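Local coordinates for protein putative dioxygenase (1H-3-hydroxy-4-oxoquinaldine 2,4-dioxygenase) (Mycobacteroides abscessus subsp. abscessus, PDB 6RA3) that cleaves the ring of the Pseudomonas quinolone signal PQS with dioxygen, giving N-octanoylanthranilate and carbon monoxide, using an alpha/beta-hydrolase fold, at residues A[102-107]-A[198-203]; A[114-119]-A[207-212]; A[157-162]-A[243-248]; A[162-167]-A[249-254]. All coordinates share one frame; numbering follows the deposited sequence.

Overall arrangement
Contacts 1 and 2 form one block of the alpha/beta-hydrolase core, their centres 9 Å apart: the helices of contact 1 lie on the sheet strands of contact 2, with Leu103 and Met201 resting on Ile119 and Ile210. Contacts 3 and 4, with centres 7 Å apart, make a second block in which the 157-167 region meets the chain around His246, the proton donor/acceptor of the active site; the Glu251 carboxylate, bound to Glu244 N and Thr245 OG1, ties these two contacts together. Although the centres of contacts 2 and 3 are 25 Å apart, the strands lead toward the active site: the side chain of His212 is about 8 Å from that of His246, and Ile119 about 8 Å from substrate-binding His97.

Contact 1. Residues A[102-107]-A[198-203]; sequences ALEIAD and MRRMEA
On one face of the central sheet of the alpha/beta-hydrolase fold, Arg200 of helix 197-202 joins Glu104 and Asp107 of helix 99-109 in a salt-bridge network. The two helical segments run nearly parallel, at 5°, with axes 10.7 Å apart, a gap that a long side chain such as arginine can span. Bent at chi2, the Arg200 chain lays its CD against Leu103 CB (3.9 Å) and carries the guanidinium on to the acids. NH2 serves both carboxylates. Its bond to Glu104 OE1, 3.0 Å, lies in the guanidinium plane and meets the syn side of the oxygen, though tilted out of the carboxylate plane; that to Asp107 OD2, 3.2 Å, is tilted from the guanidinium plane and arrives on the anti side. Two acids one helical turn apart thus share a single nitrogen, while Glu104 OE2 also pairs with Arg108. Trp194 adds a cation-pi contact to Arg200. Nearer the sheet the contact becomes apolar, as suits leucine and methionine: Leu103 CD1 meets Met201 CG at 4.1 Å. At the polar margin one water donates to Asp107 OD2 and to Ala203 O, the latter at 2.9 Å.

Contact 2. Residues A[114-119]-A[207-212]; sequences VPAVMI and PCAIRH
Neighbouring parallel strands in the central sheet of the alpha/beta-hydrolase fold, 116-120 and 209-214, pair here in the register Ala116 with Ala209 through Ile119 with His212. Four backbone hydrogen bonds make the ladder. Ala209 N to Pro115 O opens it at 3.2 Å, where Pro115 turns the chain into the strand. The next three, Val117 N to Ala209 O, Arg211 N to Val117 O and Ile119 N to Arg211 O, are shorter, 2.8 to 2.9 Å.

Side chains alternate between the faces. Ala116, Met118, Ala209 and Arg211 share one face, and helix 253-266 packs on Ala116 and Met118 there. The small alanines lie side by side, and the Met118 methyl CE rests on the aliphatic Arg211 CD at 3.9 Å. The charged end of Arg211, a buried residue, continues to partners beyond the strands: NH1 forms salt bridges with Glu259 and Asp262, and NE is hydrogen-bonded to Ser237 OG.

Val117, Ile119, Ile210 and His212 occupy the other face. The first three are branched and apolar, which suits packing, and Val117 and Ile119 touch helix 99-109. Cys208, just before the strand, adds its sulfur to this cluster; with chi1 at 69°, SG sits between the backbone N and carbonyl carbon and reaches Val117 CG2 at 3.9 Å. Beside Ile119 stands His212. Its ring is held through ND1 by His226 and through NE2 by the backbone N of Leu122, and its edge meets the neighbouring strand, CD2 lying 3.3 Å from Ile119 O.

Contact 3. Residues A[157-162]-A[243-248]; sequences AGTTNQ and GETHFP
Ala157 and Glu244 meet where the chain leaves helix 144-156: with positive phi, Ala157 turns out of the helix and brings its CB to 3.2 Å from Glu244 O, a close approach that suits a side chain of one methyl. The same carbonyl oxygen is hydrogen-bonded to His216 NE2. Gly158 follows with a second positive phi, 56°, a conformation easily adopted by a residue without CB.

Thr159 carries the contact. Its OG1, anti to the backbone N (chi1 178°), donates to Glu244 OE2 at 2.9 Å, approaching from above the carboxylate plane, and accepts from Asn161 N at 3.0 Å. The second bond closes an ST turn, so one hydroxyl both shapes its own loop and grips the opposite one. Glu244, extended beyond CG, has the length to reach it. On the carbon side, the Thr245 methyl CG2 presses against Thr159 CB at 3.5 Å, tighter than usual, and touches Thr159 CG2 as well. Thr245 forms an ST turn of its own, OG1 accepting from Phe247 N at 2.9 Å just before the next helix. Thr160 turns its side chain away, and its buried backbone N has no partner in the model. Asn161 then starts helix 162-170 as its N-cap, OD1 accepting from Val164 N.

Active-site His246, in the second loop, stacks on Trp155 of helix 144-156 and is hydrogen-bonded to Asp121. The contact thus joins the link between helices 144-156 and 162-170 to the one between strand 236-240 and helix 248-251.

Contact 4. Residues A[162-167]-A[249-254]; sequences QAVLDH and GIELPQ
Ile250 plugs into the first turns of helix 162-170, its two branches forked between different partners. The longer arm, CG1 and CD1, is anti to the carbonyl carbon (chi1 -52°) and sends CD1 over the face of the His167 ring in a CH-pi contact, 3.5 Å from the centroid and 15° off the ring normal. The other branch, CG2, lies against Ala163 CB at 3.6 Å and Val164 CG2 at 4.0 Å. Ala163 is short enough to let the helix come close, while Val164 packs beside it: its CG2 also touches Glu251 CB at 3.7 Å, the aliphatic base of an otherwise polar residue.

A second shell fixes these groups. In His167, CG anti to the backbone N sets the ring beside Ile250, one face under CD1, and NE2 is hydrogen-bonded to His33 ND1, which restrains the rotation of the ring. Val164 is backed by Leu156 of helix 144-156 and by Thr245 and Phe247. The extended Glu251 side chain leads away from the helix to the loop before it, where OE2 accepts from Glu244 N and OE1 is hydrogen-bonded to Thr245 OG1. The carboxylate thereby braces the two residues just before His246 without entering the apolar patch.

No hydrogen bond crosses between the segments 162-167 and 249-254. Their attachment rests on aliphatic carbons against one another and a ring face, while His167 NE2 and both Glu251 carboxylate oxygens are hydrogen-bonded elsewhere; the contact itself is apolar, and the hydrogen bonds that position its groups lie outside it.

Contact 1. Residues A[102-107]-A[198-203]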
loop_
_atom_site.group_PDB
_atom_site.type_symbol
_atom_site.label_atom_id
_atom_site.label_comp_id
_atom_site.label_asym_id
_atom_site.label_seq_id
_atom_site.Cartn_x
_atom_site.Cartn_y
_atom_site.Cartn_z
ATOM N N ALA A 102 -8.546 20.335 -14.764
ATOM C CA ALA A 102 -7.953 21.460 -14.028
ATOM C C ALA A 102 -8.604 22.790 -14.411
ATOM O O ALA A 102 -8.897 23.620 -13.542
ATOM C CB ALA A 102 -6.445 21.512 -14.286
ATOM N N LEU A 103 -8.868 23.003 -15.707
ATOM C CA LEU A 103 -9.506 24.255 -16.125
ATOM C C LEU A 103 -10.976 24.288 -15.726
ATOM O O LEU A 103 -11.502 25.337 -15.335
ATOM C CB LEU A 103 -9.323 24.434 -17.629
ATOM C CG LEU A 103 -7.837 24.487 -18.001
ATOM C CD1 LEU A 103 -7.596 24.349 -19.483
ATOM C CD2 LEU A 103 -7.251 25.806 -17.500
ATOM N N GLU A 104 -11.652 23.142 -15.781
ATOM C CA GLU A 104 -13.016 23.091 -15.283
ATOM C C GLU A 104 -13.041 23.420 -13.806
ATOM O O GLU A 104 -13.909 24.175 -13.351
ATOM C CB GLU A 104 -13.634 21.703 -15.555
ATOM C CG GLU A 104 -15.068 21.539 -15.055
ATOM C CD GLU A 104 -16.050 22.531 -15.690
ATOM O OE1 GLU A 104 -15.777 22.983 -16.818
ATOM O OE2 GLU A 104 -17.090 22.852 -15.059
ATOM N N ILE A 105 -12.089 22.873 -13.037
ATOM C CA ILE A 105 -12.030 23.180 -11.603
ATOM C C ILE A 105 -11.769 24.670 -11.396
ATOM O O ILE A 105 -12.383 25.314 -10.530
ATOM C CB ILE A 105 -10.956 22.325 -10.897
ATOM C CG1 ILE A 105 -11.314 20.825 -10.939
ATOM C CG2 ILE A 105 -10.755 22.804 -9.444
ATOM C CD1 ILE A 105 -10.108 19.871 -10.697
ATOM N N ALA A 106 -10.835 25.240 -12.163
ATOM C CA ALA A 106 -10.567 26.673 -12.020
ATOM C C ALA A 106 -11.817 27.491 -12.300
ATOM O O ALA A 106 -12.094 28.472 -11.602
ATOM C CB ALA A 106 -9.443 27.105 -12.947
ATOM N N ASP A 107 -12.606 27.080 -13.298
ATOM C CA ASP A 107 -13.794 27.843 -13.668
ATOM C C ASP A 107 -14.871 27.739 -12.601
ATOM O O ASP A 107 -15.615 28.700 -12.359
ATOM C CB ASP A 107 -14.332 27.347 -15.006
ATOM C CG ASP A 107 -15.419 28.245 -15.568
ATOM O OD1 ASP A 107 -15.479 29.431 -15.173
ATOM O OD2 ASP A 107 -16.220 27.748 -16.396
ATOM N N MET A 198 -7.030 26.399 -25.530
ATOM C CA MET A 198 -6.912 27.856 -25.476
ATOM C C MET A 198 -8.276 28.520 -25.581
ATOM O O MET A 198 -8.568 29.481 -24.852
ATOM C CB MET A 198 -5.988 28.342 -26.577
ATOM C CG MET A 198 -4.532 27.978 -26.320
ATOM S SD MET A 198 -3.416 28.543 -27.609
ATOM C CE MET A 198 -1.797 28.561 -26.808
ATOM N N ARG A 199 -9.137 28.012 -26.466
ATOM C CA ARG A 199 -10.497 28.528 -26.528
ATOM C C ARG A 199 -11.246 28.227 -25.237
ATOM O O ARG A 199 -12.008 29.070 -24.737
ATOM C CB ARG A 199 -11.220 27.956 -27.753
ATOM C CG ARG A 199 -10.754 28.600 -29.067
ATOM C CD ARG A 199 -11.399 27.978 -30.302
ATOM N NE ARG A 199 -12.846 28.211 -30.372
ATOM C CZ ARG A 199 -13.414 29.376 -30.689
ATOM N NH1 ARG A 199 -12.664 30.440 -30.958
ATOM N NH2 ARG A 199 -14.738 29.485 -30.727
ATOM N N ARG A 200 -11.026 27.041 -24.658
ATOM C CA ARG A 200 -11.608 26.779 -23.345
ATOM C C ARG A 200 -11.138 27.833 -22.339
ATOM O O ARG A 200 -11.947 28.379 -21.574
ATOM C CB ARG A 200 -11.270 25.355 -22.875
ATOM C CG ARG A 200 -12.240 24.810 -21.798
ATOM C CD ARG A 200 -11.970 25.358 -20.378
ATOM N NE ARG A 200 -13.060 25.042 -19.444
ATOM C CZ ARG A 200 -14.028 25.885 -19.088
ATOM N NH1 ARG A 200 -14.046 27.126 -19.558
ATOM N NH2 ARG A 200 -14.983 25.483 -18.255
ATOM N N MET A 201 -9.841 28.168 -22.359
ATOM C CA MET A 201 -9.304 29.162 -21.414
ATOM C C MET A 201 -9.930 30.545 -21.603
ATOM O O MET A 201 -10.216 31.244 -20.616
ATOM C CB MET A 201 -7.791 29.267 -21.556
ATOM C CG MET A 201 -7.059 28.012 -21.147
ATOM S SD MET A 201 -5.305 28.248 -21.087
ATOM C CE MET A 201 -4.577 27.208 -22.326
ATOM N N GLU A 202 -10.117 30.974 -22.863
ATOM C CA GLU A 202 -10.716 32.281 -23.116
ATOM C C GLU A 202 -12.171 32.329 -22.676
ATOM O O GLU A 202 -12.705 33.422 -22.437
ATOM C CB GLU A 202 -10.602 32.651 -24.597
ATOM C CG GLU A 202 -9.169 32.642 -25.150
ATOM C CD GLU A 202 -9.090 33.110 -26.610
ATOM O OE1 GLU A 202 -9.234 34.326 -26.854
ATOM O OE2 GLU A 202 -8.881 32.265 -27.512
ATOM N N ALA A 203 -12.821 31.175 -22.540
ATOM C CA ALA A 203 -14.184 31.136 -22.035
ATOM C C ALA A 203 -14.266 31.224 -20.511
ATOM O O ALA A 203 -15.378 31.220 -19.966
ATOM C CB ALA A 203 -14.866 29.861 -22.521
HETATM O O HOH W 1 -15.943 28.629 -18.889
#

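Contact 2. Residues A[114-119]-A[207-212]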
loop_
_atom_site.group_PDB
_atom_site.type_symbol
_atom_site.label_atom_id
_atom_site.label_comp_id
_atom_site.label_asym_id
_atom_site.label_seq_id
_atom_site.Cartn_x
_atom_site.Cartn_y
_atom_site.Cartn_z
ATOM N N VAL A 114 -8.812 29.288 -6.521
ATOM C CA VAL A 114 -7.810 28.694 -7.405
ATOM C C VAL A 114 -7.089 29.819 -8.139
ATOM O O VAL A 114 -7.507 30.218 -9.244
ATOM C CB VAL A 114 -8.442 27.693 -8.388
ATOM C CG1 VAL A 114 -7.446 27.252 -9.475
ATOM C CG2 VAL A 114 -8.939 26.483 -7.615
ATOM N N PRO A 115 -6.003 30.350 -7.561
ATOM C CA PRO A 115 -5.309 31.498 -8.163
ATOM C C PRO A 115 -4.376 31.134 -9.292
ATOM O O PRO A 115 -3.892 32.032 -9.985
ATOM C CB PRO A 115 -4.507 32.057 -6.986
ATOM C CG PRO A 115 -4.133 30.811 -6.240
ATOM C CD PRO A 115 -5.374 29.952 -6.288
ATOM N N ALA A 116 -4.085 29.862 -9.501
ATOM C CA ALA A 116 -3.189 29.511 -10.588
ATOM C C ALA A 116 -3.381 28.045 -10.949
ATOM O O ALA A 116 -3.909 27.251 -10.162
ATOM C CB ALA A 116 -1.734 29.799 -10.222
ATOM N N VAL A 117 -2.919 27.709 -12.148
ATOM C CA VAL A 117 -3.013 26.372 -12.732
ATOM C C VAL A 117 -1.797 26.159 -13.610
ATOM O O VAL A 117 -1.537 26.955 -14.511
ATOM C CB VAL A 117 -4.279 26.173 -13.603
ATOM C CG1 VAL A 117 -4.206 24.827 -14.360
ATOM C CG2 VAL A 117 -5.540 26.282 -12.790
ATOM N N MET A 118 -1.089 25.059 -13.402
ATOM C CA MET A 118 -0.035 24.616 -14.306
ATOM C C MET A 118 -0.508 23.402 -15.098
ATOM O O MET A 118 -1.077 22.460 -14.528
ATOM C CB MET A 118 1.242 24.263 -13.543
ATOM C CG MET A 118 2.339 23.702 -14.412
ATOM S SD MET A 118 4.025 23.833 -13.740
ATOM C CE MET A 118 4.177 25.587 -13.867
ATOM N N ILE A 119 -0.246 23.417 -16.408
ATOM C CA ILE A 119 -0.593 22.320 -17.306
ATOM C C ILE A 119 0.674 21.850 -17.994
ATOM O O ILE A 119 1.513 22.663 -18.395
ATOM C CB ILE A 119 -1.675 22.736 -18.321
ATOM C CG1 ILE A 119 -2.945 23.178 -17.571
ATOM C CG2 ILE A 119 -1.979 21.595 -19.284
ATOM C CD1 ILE A 119 -4.066 23.716 -18.447
ATOM N N PRO A 207 -10.352 34.546 -15.488
ATOM C CA PRO A 207 -9.159 33.690 -15.629
ATOM C C PRO A 207 -8.170 33.904 -14.495
ATOM O O PRO A 207 -7.693 35.018 -14.266
ATOM C CB PRO A 207 -8.557 34.124 -16.974
ATOM C CG PRO A 207 -9.604 34.863 -17.671
ATOM C CD PRO A 207 -10.543 35.427 -16.649
ATOM N N CYS A 208 -7.851 32.821 -13.792
ATOM C CA CYS A 208 -6.686 32.805 -12.919
ATOM C C CYS A 208 -5.404 32.762 -13.767
ATOM O O CYS A 208 -5.444 32.663 -14.995
ATOM C CB CYS A 208 -6.756 31.598 -11.978
ATOM S SG CYS A 208 -6.548 30.027 -12.853
ATOM N N ALA A 209 -4.255 32.829 -13.100
ATOM C CA ALA A 209 -2.979 32.690 -13.793
ATOM C C ALA A 209 -2.798 31.263 -14.281
ATOM O O ALA A 209 -2.913 30.307 -13.507
ATOM C CB ALA A 209 -1.829 33.070 -12.871
ATOM N N ILE A 210 -2.515 31.108 -15.562
ATOM C CA ILE A 210 -2.359 29.788 -16.153
ATOM C C ILE A 210 -0.996 29.707 -16.807
ATOM O O ILE A 210 -0.567 30.650 -17.478
ATOM C CB ILE A 210 -3.487 29.500 -17.163
ATOM C CG1 ILE A 210 -4.832 29.489 -16.442
ATOM C CG2 ILE A 210 -3.215 28.218 -17.885
ATOM C CD1 ILE A 210 -6.040 29.579 -17.353
ATOM N N ARG A 211 -0.315 28.582 -16.619
ATOM C CA ARG A 211 0.985 28.350 -17.233
ATOM C C ARG A 211 0.989 26.976 -17.878
ATOM O O ARG A 211 0.716 25.971 -17.211
ATOM C CB ARG A 211 2.147 28.459 -16.232
ATOM C CG ARG A 211 3.527 28.194 -16.898
ATOM C CD ARG A 211 4.763 28.723 -16.111
ATOM N NE ARG A 211 4.536 30.022 -15.474
ATOM C CZ ARG A 211 5.361 30.592 -14.596
ATOM N NH1 ARG A 211 6.502 29.993 -14.233
ATOM N NH2 ARG A 211 5.050 31.776 -14.080
ATOM N N HIS A 212 1.315 26.933 -19.166
ATOM C CA HIS A 212 1.533 25.683 -19.874
ATOM C C HIS A 212 3.029 25.460 -20.006
ATOM O O HIS A 212 3.763 26.351 -20.446
ATOM C CB HIS A 212 0.857 25.700 -21.250
ATOM C CG HIS A 212 1.002 24.424 -22.012
ATOM N ND1 HIS A 212 0.996 24.378 -23.388
ATOM C CD2 HIS A 212 1.150 23.145 -21.594
ATOM C CE1 HIS A 212 1.144 23.128 -23.788
ATOM N NE2 HIS A 212 1.247 22.360 -22.718
#

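Contact 3. Residues A[157-162]-A[243-248]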
loop_
_atom_site.group_PDB
_atom_site.type_symbol
_atom_site.label_atom_id
_atom_site.label_comp_id
_atom_site.label_asym_id
_atom_site.label_seq_id
_atom_site.Cartn_x
_atom_site.Cartn_y
_atom_site.Cartn_z
ATOM N N ALA A 157 9.286 9.134 -27.829
ATOM C CA ALA A 157 10.136 9.770 -28.835
ATOM C C ALA A 157 11.558 9.215 -28.779
ATOM O O ALA A 157 12.539 9.934 -28.974
ATOM C CB ALA A 157 10.138 11.286 -28.660
ATOM N N GLY A 158 11.673 7.919 -28.495
ATOM C CA GLY A 158 12.980 7.321 -28.317
ATOM C C GLY A 158 13.826 8.003 -27.249
ATOM O O GLY A 158 14.947 8.437 -27.528
ATOM N N THR A 159 13.302 8.116 -26.029
ATOM C CA THR A 159 14.053 8.591 -24.871
ATOM C C THR A 159 14.796 7.437 -24.177
ATOM O O THR A 159 14.467 6.262 -24.345
ATOM C CB THR A 159 13.106 9.268 -23.881
ATOM O OG1 THR A 159 13.834 9.699 -22.724
ATOM C CG2 THR A 159 11.987 8.296 -23.442
ATOM N N THR A 160 15.821 7.785 -23.393
ATOM C CA THR A 160 16.465 6.822 -22.498
ATOM C C THR A 160 16.282 7.194 -21.024
ATOM O O THR A 160 16.903 6.571 -20.151
ATOM C CB THR A 160 17.970 6.656 -22.814
ATOM O OG1 THR A 160 18.653 7.912 -22.694
ATOM C CG2 THR A 160 18.184 6.092 -24.219
ATOM N N ASN A 161 15.444 8.185 -20.721
ATOM C CA ASN A 161 15.175 8.573 -19.338
ATOM C C ASN A 161 14.538 7.422 -18.547
ATOM O O ASN A 161 13.406 7.015 -18.825
ATOM C CB ASN A 161 14.276 9.812 -19.325
ATOM C CG ASN A 161 13.960 10.280 -17.938
ATOM O OD1 ASN A 161 13.159 9.660 -17.237
ATOM N ND2 ASN A 161 14.570 11.386 -17.526
ATOM N N GLN A 162 15.256 6.892 -17.553
ATOM C CA GLN A 162 14.787 5.701 -16.841
ATOM C C GLN A 162 13.483 5.959 -16.090
ATOM O O GLN A 162 12.629 5.070 -16.022
ATOM C CB GLN A 162 15.882 5.206 -15.887
ATOM C CG GLN A 162 15.778 3.736 -15.470
ATOM C CD GLN A 162 15.891 2.775 -16.648
ATOM O OE1 GLN A 162 16.040 3.198 -17.799
ATOM N NE2 GLN A 162 15.820 1.475 -16.364
ATOM N N GLY A 243 12.560 18.742 -23.268
ATOM C CA GLY A 243 12.642 17.333 -22.964
ATOM C C GLY A 243 12.367 16.495 -24.189
ATOM O O GLY A 243 11.863 16.986 -25.195
ATOM N N GLU A 244 12.715 15.211 -24.096
ATOM C CA GLU A 244 12.460 14.303 -25.203
ATOM C C GLU A 244 11.025 13.796 -25.235
ATOM O O GLU A 244 10.568 13.343 -26.295
ATOM C CB GLU A 244 13.410 13.113 -25.140
ATOM C CG GLU A 244 14.896 13.491 -25.248
ATOM C CD GLU A 244 15.802 12.363 -24.809
ATOM O OE1 GLU A 244 16.690 11.981 -25.596
ATOM O OE2 GLU A 244 15.612 11.848 -23.681
ATOM N N THR A 245 10.286 13.913 -24.126
ATOM C CA THR A 245 9.097 13.108 -23.927
ATOM C C THR A 245 7.895 13.994 -23.633
ATOM O O THR A 245 8.009 15.184 -23.327
ATOM C CB THR A 245 9.310 12.100 -22.792
ATOM O OG1 THR A 245 9.097 12.748 -21.530
ATOM C CG2 THR A 245 10.706 11.530 -22.827
ATOM N N HIS A 246 6.732 13.370 -23.739
ATOM C CA HIS A 246 5.427 13.881 -23.347
ATOM C C HIS A 246 5.287 13.987 -21.836
ATOM O O HIS A 246 4.230 14.412 -21.364
ATOM C CB HIS A 246 4.371 12.928 -23.966
ATOM C CG HIS A 246 2.926 13.246 -23.675
ATOM N ND1 HIS A 246 2.359 14.485 -23.890
ATOM C CD2 HIS A 246 1.910 12.441 -23.271
ATOM C CE1 HIS A 246 1.071 14.441 -23.594
ATOM N NE2 HIS A 246 0.771 13.211 -23.218
ATOM N N PHE A 247 6.320 13.627 -21.066
ATOM C CA PHE A 247 6.231 13.517 -19.606
ATOM C C PHE A 247 7.229 14.457 -18.933
ATOM O O PHE A 247 8.189 14.006 -18.294
ATOM C CB PHE A 247 6.465 12.073 -19.160
ATOM C CG PHE A 247 5.440 11.117 -19.692
ATOM C CD1 PHE A 247 4.135 11.167 -19.238
ATOM C CD2 PHE A 247 5.772 10.193 -20.669
ATOM C CE1 PHE A 247 3.184 10.310 -19.743
ATOM C CE2 PHE A 247 4.818 9.325 -21.171
ATOM C CZ PHE A 247 3.533 9.388 -20.708
ATOM N N PRO A 248 7.026 15.770 -19.047
ATOM C CA PRO A 248 7.995 16.696 -18.440
ATOM C C PRO A 248 8.061 16.578 -16.920
ATOM O O PRO A 248 9.153 16.669 -16.342
ATOM C CB PRO A 248 7.495 18.071 -18.899
ATOM C CG PRO A 248 6.051 17.892 -19.229
ATOM C CD PRO A 248 5.887 16.464 -19.670
#

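Contact 4. Residues A[162-167]-A[249-254]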
loop_
_atom_site.group_PDB
_atom_site.type_symbol
_atom_site.label_atom_id
_atom_site.label_comp_id
_atom_site.label_asym_id
_atom_site.label_seq_id
_atom_site.Cartn_x
_atom_site.Cartn_y
_atom_site.Cartn_z
ATOM N N GLN A 162 15.256 6.892 -17.553
ATOM C CA GLN A 162 14.787 5.701 -16.841
ATOM C C GLN A 162 13.483 5.959 -16.090
ATOM O O GLN A 162 12.629 5.070 -16.022
ATOM C CB GLN A 162 15.882 5.206 -15.887
ATOM C CG GLN A 162 15.778 3.736 -15.470
ATOM C CD GLN A 162 15.891 2.775 -16.648
ATOM O OE1 GLN A 162 16.040 3.198 -17.799
ATOM N NE2 GLN A 162 15.820 1.475 -16.364
ATOM N N ALA A 163 13.296 7.166 -15.543
ATOM C CA ALA A 163 12.033 7.498 -14.883
ATOM C C ALA A 163 10.855 7.382 -15.849
ATOM O O ALA A 163 9.827 6.777 -15.518
ATOM C CB ALA A 163 12.095 8.911 -14.282
ATOM N N VAL A 164 10.973 7.982 -17.036
ATOM C CA VAL A 164 9.875 7.954 -18.001
ATOM C C VAL A 164 9.658 6.532 -18.515
ATOM O O VAL A 164 8.528 6.036 -18.554
ATOM C CB VAL A 164 10.132 8.946 -19.153
ATOM C CG1 VAL A 164 9.035 8.851 -20.223
ATOM C CG2 VAL A 164 10.166 10.355 -18.632
ATOM N N LEU A 165 10.740 5.846 -18.889
ATOM C CA LEU A 165 10.623 4.464 -19.334
ATOM C C LEU A 165 9.970 3.593 -18.271
ATOM O O LEU A 165 9.013 2.868 -18.562
ATOM C CB LEU A 165 11.994 3.906 -19.695
ATOM C CG LEU A 165 12.605 4.436 -20.987
ATOM C CD1 LEU A 165 13.936 3.775 -21.185
ATOM C CD2 LEU A 165 11.681 4.205 -22.189
ATOM N N ASP A 166 10.491 3.630 -17.037
ATOM C CA ASP A 166 9.946 2.786 -15.978
ATOM C C ASP A 166 8.471 3.089 -15.738
ATOM O O ASP A 166 7.666 2.171 -15.540
ATOM C CB ASP A 166 10.755 2.963 -14.690
ATOM C CG ASP A 166 12.033 2.132 -14.680
ATOM O OD1 ASP A 166 12.259 1.345 -15.619
ATOM O OD2 ASP A 166 12.818 2.265 -13.728
ATOM N N HIS A 167 8.088 4.366 -15.783
ATOM C CA HIS A 167 6.704 4.743 -15.509
ATOM C C HIS A 167 5.755 4.197 -16.570
ATOM O O HIS A 167 4.645 3.743 -16.253
ATOM C CB HIS A 167 6.600 6.248 -15.445
ATOM C CG HIS A 167 5.207 6.756 -15.287
ATOM N ND1 HIS A 167 4.582 6.843 -14.061
ATOM C CD2 HIS A 167 4.328 7.240 -16.192
ATOM C CE1 HIS A 167 3.365 7.327 -14.228
ATOM N NE2 HIS A 167 3.193 7.586 -15.511
ATOM N N GLY A 249 6.920 16.363 -16.258
ATOM C CA GLY A 249 6.911 16.177 -14.809
ATOM C C GLY A 249 7.718 14.982 -14.325
ATOM O O GLY A 249 8.200 14.977 -13.189
ATOM N N ILE A 250 7.888 13.967 -15.167
ATOM C CA ILE A 250 8.669 12.788 -14.816
ATOM C C ILE A 250 10.077 12.882 -15.369
ATOM O O ILE A 250 11.029 12.416 -14.741
ATOM C CB ILE A 250 7.987 11.493 -15.323
ATOM C CG1 ILE A 250 6.530 11.415 -14.868
ATOM C CG2 ILE A 250 8.807 10.262 -14.871
ATOM C CD1 ILE A 250 5.773 10.229 -15.446
ATOM N N GLU A 251 10.202 13.404 -16.592
ATOM C CA GLU A 251 11.514 13.514 -17.215
ATOM C C GLU A 251 12.335 14.608 -16.547
ATOM O O GLU A 251 13.549 14.460 -16.386
ATOM C CB GLU A 251 11.371 13.800 -18.707
ATOM C CG GLU A 251 12.682 13.669 -19.447
ATOM C CD GLU A 251 12.646 14.231 -20.851
ATOM O OE1 GLU A 251 11.610 14.793 -21.261
ATOM O OE2 GLU A 251 13.675 14.110 -21.539
ATOM N N LEU A 252 11.681 15.703 -16.149
ATOM C CA LEU A 252 12.349 16.881 -15.582
ATOM C C LEU A 252 11.657 17.344 -14.301
ATOM O O LEU A 252 11.150 18.472 -14.218
ATOM C CB LEU A 252 12.373 17.997 -16.624
ATOM C CG LEU A 252 13.192 17.614 -17.850
ATOM C CD1 LEU A 252 12.902 18.597 -18.963
ATOM C CD2 LEU A 252 14.669 17.594 -17.459
ATOM N N PRO A 253 11.635 16.494 -13.266
ATOM C CA PRO A 253 10.837 16.825 -12.072
ATOM C C PRO A 253 11.271 18.104 -11.366
ATOM O O PRO A 253 10.410 18.912 -10.991
ATOM C CB PRO A 253 11.025 15.583 -11.181
ATOM C CG PRO A 253 12.302 15.026 -11.573
ATOM C CD PRO A 253 12.405 15.254 -13.079
ATOM N N GLN A 254 12.570 18.331 -11.165
ATOM C CA GLN A 254 12.969 19.541 -10.442
ATOM C C GLN A 254 12.585 20.806 -11.215
ATOM O O GLN A 254 12.018 21.759 -10.652
ATOM C CB GLN A 254 14.471 19.517 -10.170
ATOM C CG GLN A 254 14.977 20.833 -9.605
ATOM C CD GLN A 254 16.081 20.636 -8.594
ATOM O OE1 GLN A 254 16.986 19.815 -8.791
ATOM N NE2 GLN A 254 16.010 21.383 -7.490
#